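Long-range contacts in kappa-carrageenase (Pseudoalteromonas carrageenovora, PDB 5OCQ), which cleaves kappa-carrageenan internally, hydrolysing the beta-1,4 linkages between D-galactose 4-sulfate and 3,6-anhydro-D-galactose as a family 16 glycoside hydrolase: residues V135-I140 against H159-K164; Y122-R127 against W223-N228; D23-K28 against G55-T60; W43-E48 against T230-L235. The protein carries 1 engineered substitution. All coordinates share one frame; numbering follows the deposited sequence. Where two conformers were deposited one is given.

Contact 1: V135-I140 against H159-K164; sequences VQYSEI and HNIVVK. With G4S (4-O-sulfo-beta-D-galactopyranose), chain C; 9RN (3,6-anhydro-alpha-D-galactopyranose), chain B.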
# COMPACT_ATOMS: atom_id res chain seq x y z
N VAL A 135 -11.96 -6.77 -15.71
CA VAL A 135 -11.40 -6.08 -14.58
C VAL A 135 -10.31 -5.12 -15.10
O VAL A 135 -9.36 -5.58 -15.75
CB VAL A 135 -10.76 -7.10 -13.59
CG1 VAL A 135 -9.99 -6.37 -12.48
CG2 VAL A 135 -11.85 -8.02 -12.96
N GLN A 136 -10.43 -3.82 -14.86
CA GLN A 136 -9.50 -2.89 -15.47
C GLN A 136 -8.30 -2.54 -14.47
O GLN A 136 -7.28 -2.03 -14.94
CB GLN A 136 -10.17 -1.59 -15.76
CG GLN A 136 -11.28 -1.72 -16.73
CD GLN A 136 -11.80 -0.34 -17.14
OE1 GLN A 136 -11.57 0.72 -16.52
NE2 GLN A 136 -12.58 -0.36 -18.23
N TYR A 137 -8.48 -2.93 -13.20
CA TYR A 137 -7.49 -2.52 -12.08
C TYR A 137 -7.64 -3.45 -10.93
O TYR A 137 -8.81 -3.74 -10.53
CB TYR A 137 -7.75 -1.10 -11.64
CG TYR A 137 -6.92 -0.63 -10.47
CD1 TYR A 137 -5.57 -0.43 -10.62
CD2 TYR A 137 -7.49 -0.35 -9.25
CE1 TYR A 137 -4.79 -0.00 -9.57
CE2 TYR A 137 -6.74 0.07 -8.15
CZ TYR A 137 -5.36 0.26 -8.34
OH TYR A 137 -4.59 0.70 -7.27
N SER A 138 -6.52 -3.97 -10.38
CA SER A 138 -6.52 -4.81 -9.20
C SER A 138 -5.53 -4.25 -8.17
O SER A 138 -4.43 -3.86 -8.54
CB SER A 138 -5.99 -6.28 -9.52
OG SER A 138 -6.85 -6.98 -10.46
N GLU A 139 -5.98 -4.13 -6.94
CA GLU A 139 -5.18 -3.67 -5.79
C GLU A 139 -5.43 -4.49 -4.57
O GLU A 139 -6.56 -4.65 -4.16
CB GLU A 139 -5.39 -2.15 -5.53
CG GLU A 139 -4.71 -1.62 -4.35
CD GLU A 139 -5.03 -0.20 -4.00
OE1 GLU A 139 -5.53 0.58 -4.87
OE2 GLU A 139 -4.68 0.16 -2.84
N ILE A 140 -4.39 -5.04 -3.95
CA ILE A 140 -4.45 -5.72 -2.67
C ILE A 140 -3.69 -4.91 -1.62
O ILE A 140 -2.44 -4.72 -1.85
CB ILE A 140 -3.91 -7.19 -2.75
CG1 ILE A 140 -4.63 -8.02 -3.83
CG2 ILE A 140 -3.95 -7.84 -1.33
CD1 ILE A 140 -4.12 -9.42 -4.06
N HIS A 159 -9.23 -3.29 -3.56
CA HIS A 159 -9.73 -2.28 -4.52
C HIS A 159 -9.69 -2.77 -5.90
O HIS A 159 -8.79 -3.55 -6.29
CB HIS A 159 -8.99 -0.92 -4.37
CG HIS A 159 -8.88 -0.41 -2.98
ND1 HIS A 159 -8.06 -0.90 -2.01
CD2 HIS A 159 -9.63 0.53 -2.38
CE1 HIS A 159 -8.18 -0.18 -0.90
NE2 HIS A 159 -9.12 0.72 -1.12
N ASN A 160 -10.68 -2.38 -6.74
CA ASN A 160 -10.66 -2.83 -8.13
C ASN A 160 -11.59 -1.96 -8.98
O ASN A 160 -12.45 -1.30 -8.40
CB ASN A 160 -11.05 -4.32 -8.27
CG ASN A 160 -12.47 -4.63 -7.63
OD1 ASN A 160 -12.67 -4.62 -6.43
ND2 ASN A 160 -13.40 -4.93 -8.49
N ILE A 161 -11.38 -1.99 -10.27
CA ILE A 161 -12.38 -1.47 -11.21
C ILE A 161 -12.90 -2.65 -12.02
O ILE A 161 -12.11 -3.35 -12.64
CB ILE A 161 -11.76 -0.41 -12.08
CG1 ILE A 161 -11.21 0.78 -11.29
CG2 ILE A 161 -12.77 0.03 -13.17
CD1 ILE A 161 -10.36 1.71 -12.14
N VAL A 162 -14.23 -2.83 -12.13
CA VAL A 162 -14.74 -3.94 -12.92
C VAL A 162 -15.97 -3.39 -13.71
O VAL A 162 -16.63 -2.48 -13.25
CB VAL A 162 -15.17 -5.11 -12.04
CG1 VAL A 162 -16.24 -4.71 -11.02
CG2 VAL A 162 -15.60 -6.33 -12.85
N VAL A 163 -16.19 -3.95 -14.89
CA VAL A 163 -17.29 -3.46 -15.78
C VAL A 163 -18.58 -4.19 -15.31
O VAL A 163 -18.61 -5.41 -15.35
CB VAL A 163 -16.96 -3.75 -17.25
CG1 VAL A 163 -18.16 -3.38 -18.15
CG2 VAL A 163 -15.77 -2.93 -17.68
N LYS A 164 -19.53 -3.40 -14.84
CA LYS A 164 -20.85 -3.86 -14.35
C LYS A 164 -21.98 -3.03 -15.05
O LYS A 164 -21.95 -1.77 -15.07
CB LYS A 164 -20.93 -3.65 -12.86
CG LYS A 164 -20.24 -4.70 -12.06
CD LYS A 164 -20.14 -4.23 -10.65
CE LYS A 164 -19.59 -5.34 -9.81
NZ LYS A 164 -19.97 -5.03 -8.44
C1 G4S C . -5.72 2.48 -1.30
C2 G4S C . -5.58 3.43 -2.48
C3 G4S C . -4.16 3.47 -3.09
C4 G4S C . -3.15 3.61 -1.93
C5 G4S C . -3.36 2.46 -0.91
C6 G4S C . -2.33 2.33 0.18
O1 G4S C . -6.94 2.85 -0.59
O2 G4S C . -6.46 2.98 -3.57
O4 G4S C . -3.52 4.83 -1.26
O5 G4S C . -4.67 2.65 -0.30
O6 G4S C . -2.50 3.32 1.20
S G4S C . -2.58 6.20 -1.22
O7 G4S C . -1.17 5.80 -1.45
O8 G4S C . -3.14 7.07 -2.32
O9 G4S C . -2.78 6.68 0.16
C2 9RN B . -3.04 5.63 -5.83
C4 9RN B . -4.56 5.50 -7.80
C5 9RN B . -4.71 4.04 -7.45
C6 9RN B . -3.41 3.50 -8.02
O5 9RN B . -4.75 3.93 -6.00
O3 9RN B . -2.47 4.56 -7.87
C3 9RN B . -3.13 5.70 -7.34
O2 9RN B . -3.69 6.83 -5.26
C1 9RN B . -3.60 4.34 -5.27
O1 9RN B . -4.09 4.56 -3.96

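Contact 2: Y122-R127 against W223-N228; sequences YSTIDR and WHRQMN. With G4S (4-O-sulfo-beta-D-galactopyranose), chain D; 9RN (3,6-anhydro-alpha-D-galactopyranose), chain E.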
# COMPACT_ATOMS: atom_id res chain seq x y z
N TYR A 122 -0.36 -3.17 -6.64
CA TYR A 122 -1.35 -2.61 -7.60
C TYR A 122 -0.93 -2.78 -9.00
O TYR A 122 0.26 -2.77 -9.31
CB TYR A 122 -1.68 -1.17 -7.27
CG TYR A 122 -0.58 -0.14 -7.55
CD1 TYR A 122 0.64 -0.13 -6.85
CD2 TYR A 122 -0.72 0.83 -8.55
CE1 TYR A 122 1.58 0.86 -7.11
CE2 TYR A 122 0.27 1.84 -8.80
CZ TYR A 122 1.42 1.83 -8.08
OH TYR A 122 2.34 2.84 -8.34
N SER A 123 -1.90 -2.80 -9.92
CA SER A 123 -1.61 -2.90 -11.34
C SER A 123 -1.75 -1.60 -12.08
O SER A 123 -2.14 -0.61 -11.51
CB SER A 123 -2.62 -3.94 -11.99
OG SER A 123 -3.92 -3.33 -12.05
N THR A 124 -1.38 -1.61 -13.38
CA THR A 124 -1.82 -0.53 -14.28
C THR A 124 -3.34 -0.53 -14.34
O THR A 124 -3.99 -1.54 -14.03
CB THR A 124 -1.22 -0.69 -15.71
OG1 THR A 124 -1.62 -1.93 -16.24
CG2 THR A 124 0.25 -0.63 -15.64
N ILE A 125 -3.88 0.59 -14.81
CA ILE A 125 -5.38 0.67 -15.09
C ILE A 125 -5.53 0.54 -16.59
O ILE A 125 -4.99 1.40 -17.29
CB ILE A 125 -5.96 1.97 -14.58
CG1 ILE A 125 -5.70 2.16 -13.07
CG2 ILE A 125 -7.46 2.04 -14.99
CD1 ILE A 125 -6.12 3.51 -12.47
N ASP A 126 -6.25 -0.49 -17.08
CA ASP A 126 -6.48 -0.73 -18.52
C ASP A 126 -7.92 -0.29 -18.88
O ASP A 126 -8.84 -1.08 -18.80
CB ASP A 126 -6.23 -2.17 -18.91
CG ASP A 126 -6.21 -2.39 -20.46
OD1 ASP A 126 -6.65 -1.50 -21.23
OD2 ASP A 126 -5.73 -3.46 -20.90
N ARG A 127 -8.07 0.93 -19.32
CA ARG A 127 -9.46 1.45 -19.54
C ARG A 127 -10.03 0.98 -20.87
O ARG A 127 -11.15 1.29 -21.20
CB ARG A 127 -9.51 2.97 -19.42
CG ARG A 127 -9.13 3.43 -17.98
CD ARG A 127 -9.49 4.85 -17.61
NE ARG A 127 -8.74 5.37 -16.45
CZ ARG A 127 -9.20 5.40 -15.21
NH1 ARG A 127 -10.37 4.90 -14.90
NH2 ARG A 127 -8.48 5.91 -14.28
N TRP A 223 -8.79 -10.08 -8.39
CA TRP A 223 -7.37 -9.77 -8.11
C TRP A 223 -6.40 -10.71 -8.77
O TRP A 223 -5.59 -11.41 -8.13
CB TRP A 223 -7.15 -9.54 -6.59
CG TRP A 223 -8.07 -8.55 -6.11
CD1 TRP A 223 -7.84 -7.21 -6.11
CD2 TRP A 223 -9.45 -8.70 -5.65
NE1 TRP A 223 -8.96 -6.53 -5.77
CE2 TRP A 223 -9.95 -7.40 -5.41
CE3 TRP A 223 -10.27 -9.80 -5.36
CZ2 TRP A 223 -11.26 -7.16 -5.00
CZ3 TRP A 223 -11.61 -9.55 -4.92
CH2 TRP A 223 -12.07 -8.24 -4.73
N HIS A 224 -6.44 -10.72 -10.10
CA HIS A 224 -5.58 -11.62 -10.88
C HIS A 224 -4.63 -10.90 -11.82
O HIS A 224 -3.80 -11.56 -12.54
CB HIS A 224 -6.49 -12.61 -11.69
CG HIS A 224 -7.38 -13.47 -10.84
ND1 HIS A 224 -8.72 -13.18 -10.57
CD2 HIS A 224 -7.13 -14.61 -10.17
CE1 HIS A 224 -9.20 -14.06 -9.71
NE2 HIS A 224 -8.26 -14.93 -9.45
N ARG A 225 -4.67 -9.59 -11.84
CA ARG A 225 -3.81 -8.83 -12.76
C ARG A 225 -2.33 -8.85 -12.21
O ARG A 225 -2.09 -9.17 -11.02
CB ARG A 225 -4.34 -7.41 -12.94
CG ARG A 225 -5.64 -7.29 -13.79
CD ARG A 225 -6.17 -5.91 -13.72
NE ARG A 225 -5.28 -4.89 -14.32
CZ ARG A 225 -5.00 -4.75 -15.63
NH1 ARG A 225 -5.55 -5.58 -16.57
NH2 ARG A 225 -4.17 -3.82 -16.05
N GLN A 226 -1.39 -8.46 -13.05
CA GLN A 226 0.03 -8.27 -12.62
C GLN A 226 0.14 -7.01 -11.77
O GLN A 226 -0.25 -5.90 -12.20
CB GLN A 226 0.92 -8.10 -13.85
CG GLN A 226 1.08 -9.41 -14.67
CD GLN A 226 1.78 -10.49 -13.93
OE1 GLN A 226 2.83 -10.29 -13.31
NE2 GLN A 226 1.08 -11.62 -13.76
N MET A 227 0.65 -7.18 -10.55
CA MET A 227 0.68 -6.08 -9.52
C MET A 227 2.16 -5.85 -9.07
O MET A 227 2.88 -6.83 -8.80
CB MET A 227 -0.24 -6.41 -8.36
CG MET A 227 -1.70 -6.44 -8.85
SD MET A 227 -2.81 -7.04 -7.51
CE MET A 227 -2.49 -8.78 -7.47
N ASN A 228 2.52 -4.58 -8.96
CA ASN A 228 3.82 -4.17 -8.37
C ASN A 228 3.70 -4.06 -6.87
O ASN A 228 2.74 -3.47 -6.38
CB ASN A 228 4.20 -2.77 -8.87
CG ASN A 228 4.33 -2.69 -10.36
OD1 ASN A 228 3.33 -2.56 -11.04
ND2 ASN A 228 5.55 -2.69 -10.92
C1 G4S D . -5.42 6.94 -9.50
C2 G4S D . -5.71 7.00 -10.95
C3 G4S D . -6.55 8.30 -11.27
C4 G4S D . -7.86 8.15 -10.47
C5 G4S D . -7.54 7.99 -8.98
C6 G4S D . -8.75 7.87 -8.02
O1 G4S D . -4.78 5.70 -9.15
O2 G4S D . -4.41 7.14 -11.63
O4 G4S D . -8.58 6.99 -10.88
O5 G4S D . -6.74 6.77 -8.87
O6 G4S D . -8.15 7.89 -6.67
S G4S D . -10.21 7.19 -11.45
O7 G4S D . -10.48 5.92 -12.15
O8 G4S D . -10.11 8.44 -12.27
O9 G4S D . -10.99 7.51 -10.19
C2 9RN E . -7.20 10.02 -14.10
C4 9RN E . -6.08 9.57 -16.25
C5 9RN E . -4.92 9.00 -15.50
C6 9RN E . -4.16 10.17 -14.93
O4 9RN E . -5.69 10.24 -17.44
O5 9RN E . -5.57 8.26 -14.40
O3 9RN E . -5.20 11.19 -14.86
C3 9RN E . -6.47 10.65 -15.30
O2 9RN E . -8.52 9.46 -14.36
C1 9RN E . -6.27 9.05 -13.42
O1 9RN E . -7.01 8.18 -12.54
O HOH W 1 1.44 -0.50 -10.81
O HOH W 2 0.34 -3.97 -14.07
O HOH W 3 -4.55 -5.10 -19.19

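Contact 3: D23-K28 against G55-T60; sequences DEFNVK and GKLKLT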
# COMPACT_ATOMS: atom_id res chain seq x y z
N ASP A 23 13.61 -8.15 -0.22
CA ASP A 23 14.87 -7.41 0.17
C ASP A 23 15.01 -7.40 1.67
O ASP A 23 14.01 -7.18 2.39
CB ASP A 23 14.75 -5.98 -0.37
CG ASP A 23 16.11 -5.28 -0.67
OD1 ASP A 23 17.12 -5.57 0.12
OD2 ASP A 23 16.17 -4.46 -1.66
N GLU A 24 16.25 -7.57 2.15
CA GLU A 24 16.58 -7.43 3.57
C GLU A 24 17.07 -6.03 3.95
O GLU A 24 17.39 -5.72 5.12
CB GLU A 24 17.61 -8.54 3.98
CG GLU A 24 17.12 -9.94 3.79
CD GLU A 24 15.94 -10.37 4.65
OE1 GLU A 24 16.11 -10.22 5.92
OE2 GLU A 24 14.88 -10.91 4.15
N PHE A 25 17.22 -5.15 2.95
CA PHE A 25 17.46 -3.73 3.19
C PHE A 25 18.87 -3.49 3.84
O PHE A 25 19.04 -2.61 4.66
CB PHE A 25 16.33 -2.96 3.83
CG PHE A 25 15.09 -2.97 2.96
CD1 PHE A 25 15.12 -2.42 1.67
CD2 PHE A 25 13.90 -3.50 3.41
CE1 PHE A 25 13.97 -2.44 0.89
CE2 PHE A 25 12.80 -3.52 2.62
CZ PHE A 25 12.80 -3.02 1.38
N ASN A 26 19.82 -4.26 3.35
CA ASN A 26 21.27 -3.92 3.57
C ASN A 26 21.75 -2.82 2.69
O ASN A 26 22.65 -2.05 3.12
CB ASN A 26 22.10 -5.13 3.43
CG ASN A 26 21.75 -6.19 4.51
OD1 ASN A 26 21.59 -5.87 5.72
ND2 ASN A 26 21.49 -7.41 4.04
N VAL A 27 21.18 -2.65 1.49
CA VAL A 27 21.56 -1.58 0.51
C VAL A 27 20.27 -0.93 -0.04
O VAL A 27 19.21 -1.52 0.18
CB VAL A 27 22.49 -2.02 -0.65
CG1 VAL A 27 23.79 -2.64 -0.12
CG2 VAL A 27 21.79 -2.96 -1.59
N LYS A 28 20.40 0.25 -0.70
CA LYS A 28 19.30 0.92 -1.35
C LYS A 28 19.35 0.58 -2.87
O LYS A 28 20.16 1.17 -3.60
CB LYS A 28 19.39 2.39 -1.12
CG LYS A 28 18.27 3.21 -1.69
CD LYS A 28 18.33 4.67 -1.34
CE LYS A 28 17.17 5.40 -2.05
NZ LYS A 28 17.34 6.85 -1.81
N GLY A 55 20.48 -1.90 8.24
CA GLY A 55 19.63 -3.04 7.85
C GLY A 55 18.13 -2.72 7.81
O GLY A 55 17.32 -3.66 7.71
N LYS A 56 17.77 -1.46 7.78
CA LYS A 56 16.33 -1.02 7.66
C LYS A 56 16.10 0.01 6.59
O LYS A 56 16.87 0.95 6.45
CB LYS A 56 15.82 -0.34 8.95
CG LYS A 56 15.00 -1.16 9.89
CD LYS A 56 15.76 -2.26 10.41
CE LYS A 56 15.18 -2.72 11.74
NZ LYS A 56 16.31 -3.37 12.43
N LEU A 57 14.98 -0.13 5.88
CA LEU A 57 14.45 0.96 5.03
C LEU A 57 13.68 1.95 5.87
O LEU A 57 12.80 1.52 6.64
CB LEU A 57 13.56 0.40 3.93
CG LEU A 57 12.88 1.41 2.98
CD1 LEU A 57 13.86 2.09 2.01
CD2 LEU A 57 11.81 0.68 2.23
N LYS A 58 13.92 3.27 5.70
CA LYS A 58 13.12 4.30 6.31
C LYS A 58 12.45 5.11 5.21
O LYS A 58 13.10 5.51 4.26
CB LYS A 58 14.06 5.12 7.17
CG LYS A 58 13.49 6.30 7.82
CD LYS A 58 14.45 6.97 8.85
CE LYS A 58 14.88 6.06 9.99
NZ LYS A 58 15.50 6.82 11.13
N LEU A 59 11.12 5.28 5.30
CA LEU A 59 10.38 6.10 4.39
C LEU A 59 9.86 7.28 5.21
O LEU A 59 9.09 7.06 6.21
CB LEU A 59 9.24 5.34 3.71
CG LEU A 59 9.69 4.11 2.95
CD1 LEU A 59 8.49 3.33 2.41
CD2 LEU A 59 10.55 4.47 1.77
N THR A 60 10.15 8.51 4.77
CA THR A 60 9.93 9.70 5.58
C THR A 60 8.98 10.64 4.94
O THR A 60 9.04 10.88 3.74
CB THR A 60 11.29 10.40 5.80
OG1 THR A 60 12.16 9.51 6.50
CG2 THR A 60 11.05 11.68 6.65
O HOH W 4 21.81 -1.24 5.98

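Contact 4: W43-E48 against T230-L235; sequences WSWKNE and TLSQGL. With G4S (4-O-sulfo-beta-D-galactopyranose), chain C.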
# COMPACT_ATOMS: atom_id res chain seq x y z
N TRP A 43 0.62 14.59 -2.15
CA TRP A 43 2.04 14.69 -1.80
C TRP A 43 2.83 14.34 -3.07
O TRP A 43 2.24 13.87 -4.02
CB TRP A 43 2.42 13.76 -0.66
CG TRP A 43 2.00 12.32 -0.88
CD1 TRP A 43 2.73 11.34 -1.52
CD2 TRP A 43 0.71 11.71 -0.63
NE1 TRP A 43 1.97 10.22 -1.69
CE2 TRP A 43 0.79 10.36 -1.04
CE3 TRP A 43 -0.48 12.13 0.05
CZ2 TRP A 43 -0.33 9.49 -1.00
CZ3 TRP A 43 -1.53 11.22 0.16
CH2 TRP A 43 -1.44 9.92 -0.33
N SER A 44 4.16 14.52 -3.02
CA SER A 44 4.98 14.09 -4.17
C SER A 44 6.06 13.18 -3.62
O SER A 44 6.59 13.44 -2.49
CB SER A 44 5.60 15.25 -4.93
OG SER A 44 4.55 16.08 -5.42
N TRP A 45 6.49 12.17 -4.41
CA TRP A 45 7.56 11.24 -3.97
C TRP A 45 8.91 11.86 -4.22
O TRP A 45 9.17 12.42 -5.29
CB TRP A 45 7.45 9.94 -4.72
CG TRP A 45 6.12 9.25 -4.62
CD1 TRP A 45 5.31 8.90 -5.67
CD2 TRP A 45 5.46 8.78 -3.44
NE1 TRP A 45 4.20 8.23 -5.22
CE2 TRP A 45 4.28 8.10 -3.84
CE3 TRP A 45 5.77 8.79 -2.07
CZ2 TRP A 45 3.39 7.49 -2.91
CZ3 TRP A 45 4.87 8.24 -1.16
CH2 TRP A 45 3.71 7.57 -1.57
N LYS A 46 9.83 11.68 -3.28
CA LYS A 46 11.25 11.98 -3.53
C LYS A 46 12.12 10.80 -3.13
O LYS A 46 11.99 10.25 -2.05
CB LYS A 46 11.73 13.19 -2.73
CG LYS A 46 11.01 14.52 -3.10
CD LYS A 46 11.45 15.70 -2.24
CE LYS A 46 12.86 16.14 -2.36
NZ LYS A 46 13.01 17.42 -1.60
N ASN A 47 13.10 10.47 -4.00
CA ASN A 47 14.09 9.46 -3.72
C ASN A 47 14.81 9.73 -2.41
O ASN A 47 15.10 8.79 -1.66
CB ASN A 47 15.07 9.42 -4.91
CG ASN A 47 16.25 8.52 -4.68
OD1 ASN A 47 16.21 7.38 -4.91
ND2 ASN A 47 17.27 9.10 -4.09
N GLU A 48 15.05 11.02 -2.08
CA GLU A 48 15.76 11.44 -0.86
C GLU A 48 14.98 11.06 0.40
O GLU A 48 15.57 10.95 1.50
CB GLU A 48 16.02 12.96 -0.91
CG GLU A 48 17.01 13.35 -2.11
CD GLU A 48 16.42 13.44 -3.61
OE1 GLU A 48 15.23 13.33 -3.76
OE2 GLU A 48 17.32 13.82 -4.52
N THR A 230 4.53 -2.78 -3.14
CA THR A 230 4.83 -1.41 -2.77
C THR A 230 4.87 -1.25 -1.25
O THR A 230 3.94 -1.69 -0.53
CB THR A 230 3.78 -0.47 -3.45
OG1 THR A 230 3.76 -0.71 -4.86
CG2 THR A 230 4.07 1.05 -3.25
N LEU A 231 5.81 -0.44 -0.79
CA LEU A 231 5.85 0.07 0.58
C LEU A 231 5.82 1.60 0.48
O LEU A 231 6.57 2.19 -0.33
CB LEU A 231 7.18 -0.32 1.30
CG LEU A 231 7.30 -1.82 1.63
CD1 LEU A 231 8.81 -2.26 1.68
CD2 LEU A 231 6.57 -2.19 2.88
N SER A 232 4.96 2.27 1.23
CA SER A 232 4.88 3.72 1.08
C SER A 232 4.25 4.37 2.33
O SER A 232 3.60 3.64 3.10
CB SER A 232 4.03 4.03 -0.18
OG SER A 232 2.64 3.66 -0.02
N GLN A 233 4.39 5.70 2.47
CA GLN A 233 3.77 6.42 3.60
C GLN A 233 2.92 7.53 2.99
O GLN A 233 3.46 8.42 2.29
CB GLN A 233 4.82 6.91 4.65
CG GLN A 233 4.11 7.53 5.87
CD GLN A 233 5.07 7.58 7.00
OE1 GLN A 233 5.32 6.59 7.68
NE2 GLN A 233 5.74 8.68 7.11
N GLY A 234 1.60 7.48 3.22
CA GLY A 234 0.72 8.49 2.75
C GLY A 234 0.17 9.44 3.79
O GLY A 234 0.35 9.23 4.96
N LEU A 235 -0.37 10.58 3.33
CA LEU A 235 -0.96 11.60 4.22
C LEU A 235 -2.44 11.24 4.44
O LEU A 235 -3.12 10.70 3.60
CB LEU A 235 -0.79 12.99 3.64
CG LEU A 235 -0.57 14.27 4.38
CD1 LEU A 235 0.75 14.35 5.13
CD2 LEU A 235 -0.75 15.43 3.38
C1 G4S C . -5.72 2.48 -1.30
C2 G4S C . -5.58 3.43 -2.48
C3 G4S C . -4.16 3.47 -3.09
C4 G4S C . -3.15 3.61 -1.93
C5 G4S C . -3.36 2.46 -0.91
C6 G4S C . -2.33 2.33 0.18
O1 G4S C . -6.94 2.85 -0.59
O2 G4S C . -6.46 2.98 -3.57
O4 G4S C . -3.52 4.83 -1.26
O5 G4S C . -4.67 2.65 -0.30
O6 G4S C . -2.50 3.32 1.20
S G4S C . -2.58 6.20 -1.22
O7 G4S C . -1.17 5.80 -1.45
O8 G4S C . -3.14 7.07 -2.32
O9 G4S C . -2.78 6.68 0.16

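Contact 1: V135-I140 against H159-K164
E139 and H159 stand side by side on paired antiparallel strands, both pointing into the substrate cleft, with carboxylate and imidazole planes only 26° apart. E139 is the catalytic nucleophile. With CG anti to the backbone N (chi1 176°) and the chain extended beyond it, the carboxylate reaches over to the sugar, where E139 OE2 lies 3.0 Å from C1, the anomeric carbon, of the sulfated galactose. Its other oxygen is held by a neighbour on the same strand: Y137 OH donates to E139 OE1 over 2.6 Å, the carboxylate oxygen lying in the plane of the tyrosine ring while the hydroxyl stands above the carboxylate plane. H159 turns one ring face to that sugar, and H159 NE2 comes within 3.1 Å of G4S O1. An alanine in place of E139 would probably leave Y137 OH without its acceptor and the anomeric carbon without the carboxylate that faces it. Behind Y137, I161 packs its CD1 against the tyrosine CB at 3.9 Å, and I161 CG2 meets OE1 of Q136 at 3.6 Å; the side-chain NE2 of Q136 donates to L129 O. A beta bulge lets I161 serve two residues, accepting from Q136 N at 2.8 Å and donating to Y137 O. Strand 135-141 is bordered on its other side by strand 115-122, through backbone bonds such as that of I140 with M121, while strand 153-164 continues the pairing to strand 167-171, whose W170 meets the Y137 ring.

Contact 2: Y122-R127 against W223-N228
A bend at chi3 (65°) of R225 swings its guanidinium round to S123, whose OG sits between its own backbone N and carbonyl carbon (chi1 72°), a torsion that puts it where R225 NE can reach it while it also donates to T124 O. R225 NE donates to S123 OG at 3.1 Å, nearly straight at 165° and with the oxygen lying in the guanidinium plane. One step along the guanidinium, R225 NH2 reaches T124 O at 3.1 Å from above the carbonyl plane. That oxygen is gripped twice, because S123 OG comes to T124 O over 2.7 Å from the opposite face. S123 OG also accepts from the backbone N of S138, so one small hydroxyl ties the loop to the arginine and to strand 135-141. A water links R225 NH1 to OD2 of D126, whose other carboxylate oxygen binds S128, while a second water joins T124 N to Q226 O. Where strand 115-122 ends, Y122 and N228 form an antiparallel hydrogen-bonded pair, with N228 N donating to Y122 O at 2.9 Å. The loop then presents I125 and R127 to the glycan. In one of its two conformers, R127 donates from NH1 and NH2 to O7 of a sulfated galactose, a grip that is doubtful for the other conformer. The N-H groups of R225 are satisfied by a serine hydroxyl, a backbone carbonyl and a water, which probably holds the shape of this cleft-lining loop, and D126, with OD2 4.8 Å from R225 NH1, may offset part of the charge.

Contact 3: D23-K28 against G55-T60
F25 lays its ring across L57, with L57 CB 3.8 Å from the ring centroid and only 11° off the normal, a CH-pi contact over the face. The phenylalanine CG lies beside the backbone N and anti to the carbonyl carbon (chi1 -62°), which sets the ring over that CB. The leucine is turned to suit: its CG lies anti to the backbone N, and chi2 (71°) then carries L57 CD2 along the ring to 3.9 Å from F25 CZ. D23 closes the opposite face with its CB, displaced toward the rim, so the ring is sandwiched and its tilt fixed from both sides. The same aspartate shapes the backbone that presents F25. D23 OD1 accepts from F25 N at 2.9 Å, from above the carboxylate plane, in an Asx turn, and D23 OD2 is bound by W33 NE1. F25 itself has a positive phi, an unusual setting for a residue with a side chain. Beside the ring the contact becomes polar: G55 CA approaches F25 O at 3.3 Å as a CA-H...O contact, and a water accepts from G55 N at 2.7 Å while donating to N26 O. G55 lies in the turn of the beta hairpin formed by strands 50-53 and 56-72. From that hairpin, L57 pairs its backbone with V264 of strand 260-272 and rests its side chain on V52, while F25 reaches inward to V267 and to L231 of strand 227-235, so that the loop lies against three neighbouring strands of the jelly-roll.

Contact 4: W43-E48 against T230-L235
The carbonyl oxygen of Q233 accepts from S88 OG and has the edge of the W45 indole beside it, with W45 CZ3 3.7 Å away. W45 CH2 further touches CB of S232, whose hydroxyl is bound to W120 NE1. The neighbouring tryptophan uses its face instead. W43 has its CG between the backbone N and the carbonyl carbon, the crowded position (chi1 52°), which lays the six-membered ring over the backbone beyond Q233. There G234 CA stands 4.1 Å from that ring's centroid, 17° off the normal, in a CH-pi contact, and L235 N lies over the same face, 3.4 Å from W43 CZ3. G234, without a side chain, lets the ring lie this close. Both segments belong to the beta jelly-roll of family 16 glycoside hydrolases, whose cleft here holds a carrageenan sugar. The strands run 162° apart, meeting through the two indoles, which rest largely on the backbone of 232-235, with no hydrogen bond between the segments; each pairs with strand 77-97. The edge of W43 meets a face of W45, NE1 lying over that ring. Replacing W43 with an alanine would probably uncover the backbone at G234 and leave W45 without its partner over the face. At the far edge of W43 the sulfate lies in the ring plane, with O9 of the sulfated galactose 3.5 Å from CH2, and R236, important for substrate recognition, binds the same sugar.

How the contacts relate
Contacts 1 and 4 are buried, whereas contacts 2 and 3 are only partly so. Contacts 1 and 4 share one bound sulfated galactose: the first meets it with a carboxylate and an imidazole, the second with the edge of an indole at its sulfate. Contact 2 touches contact 1 through the backbone of Q136 and D126, and shares strand 227-235 with contact 4, where Y122 packs on T230. It relies on an arginine, neutral oxygens and waters. Contact 3 lies away from the active site and the bound sugars, on the other side of the chain's centre from contact 1, and rests on ring-face packing; it reaches contact 4 where K28 bonds N47.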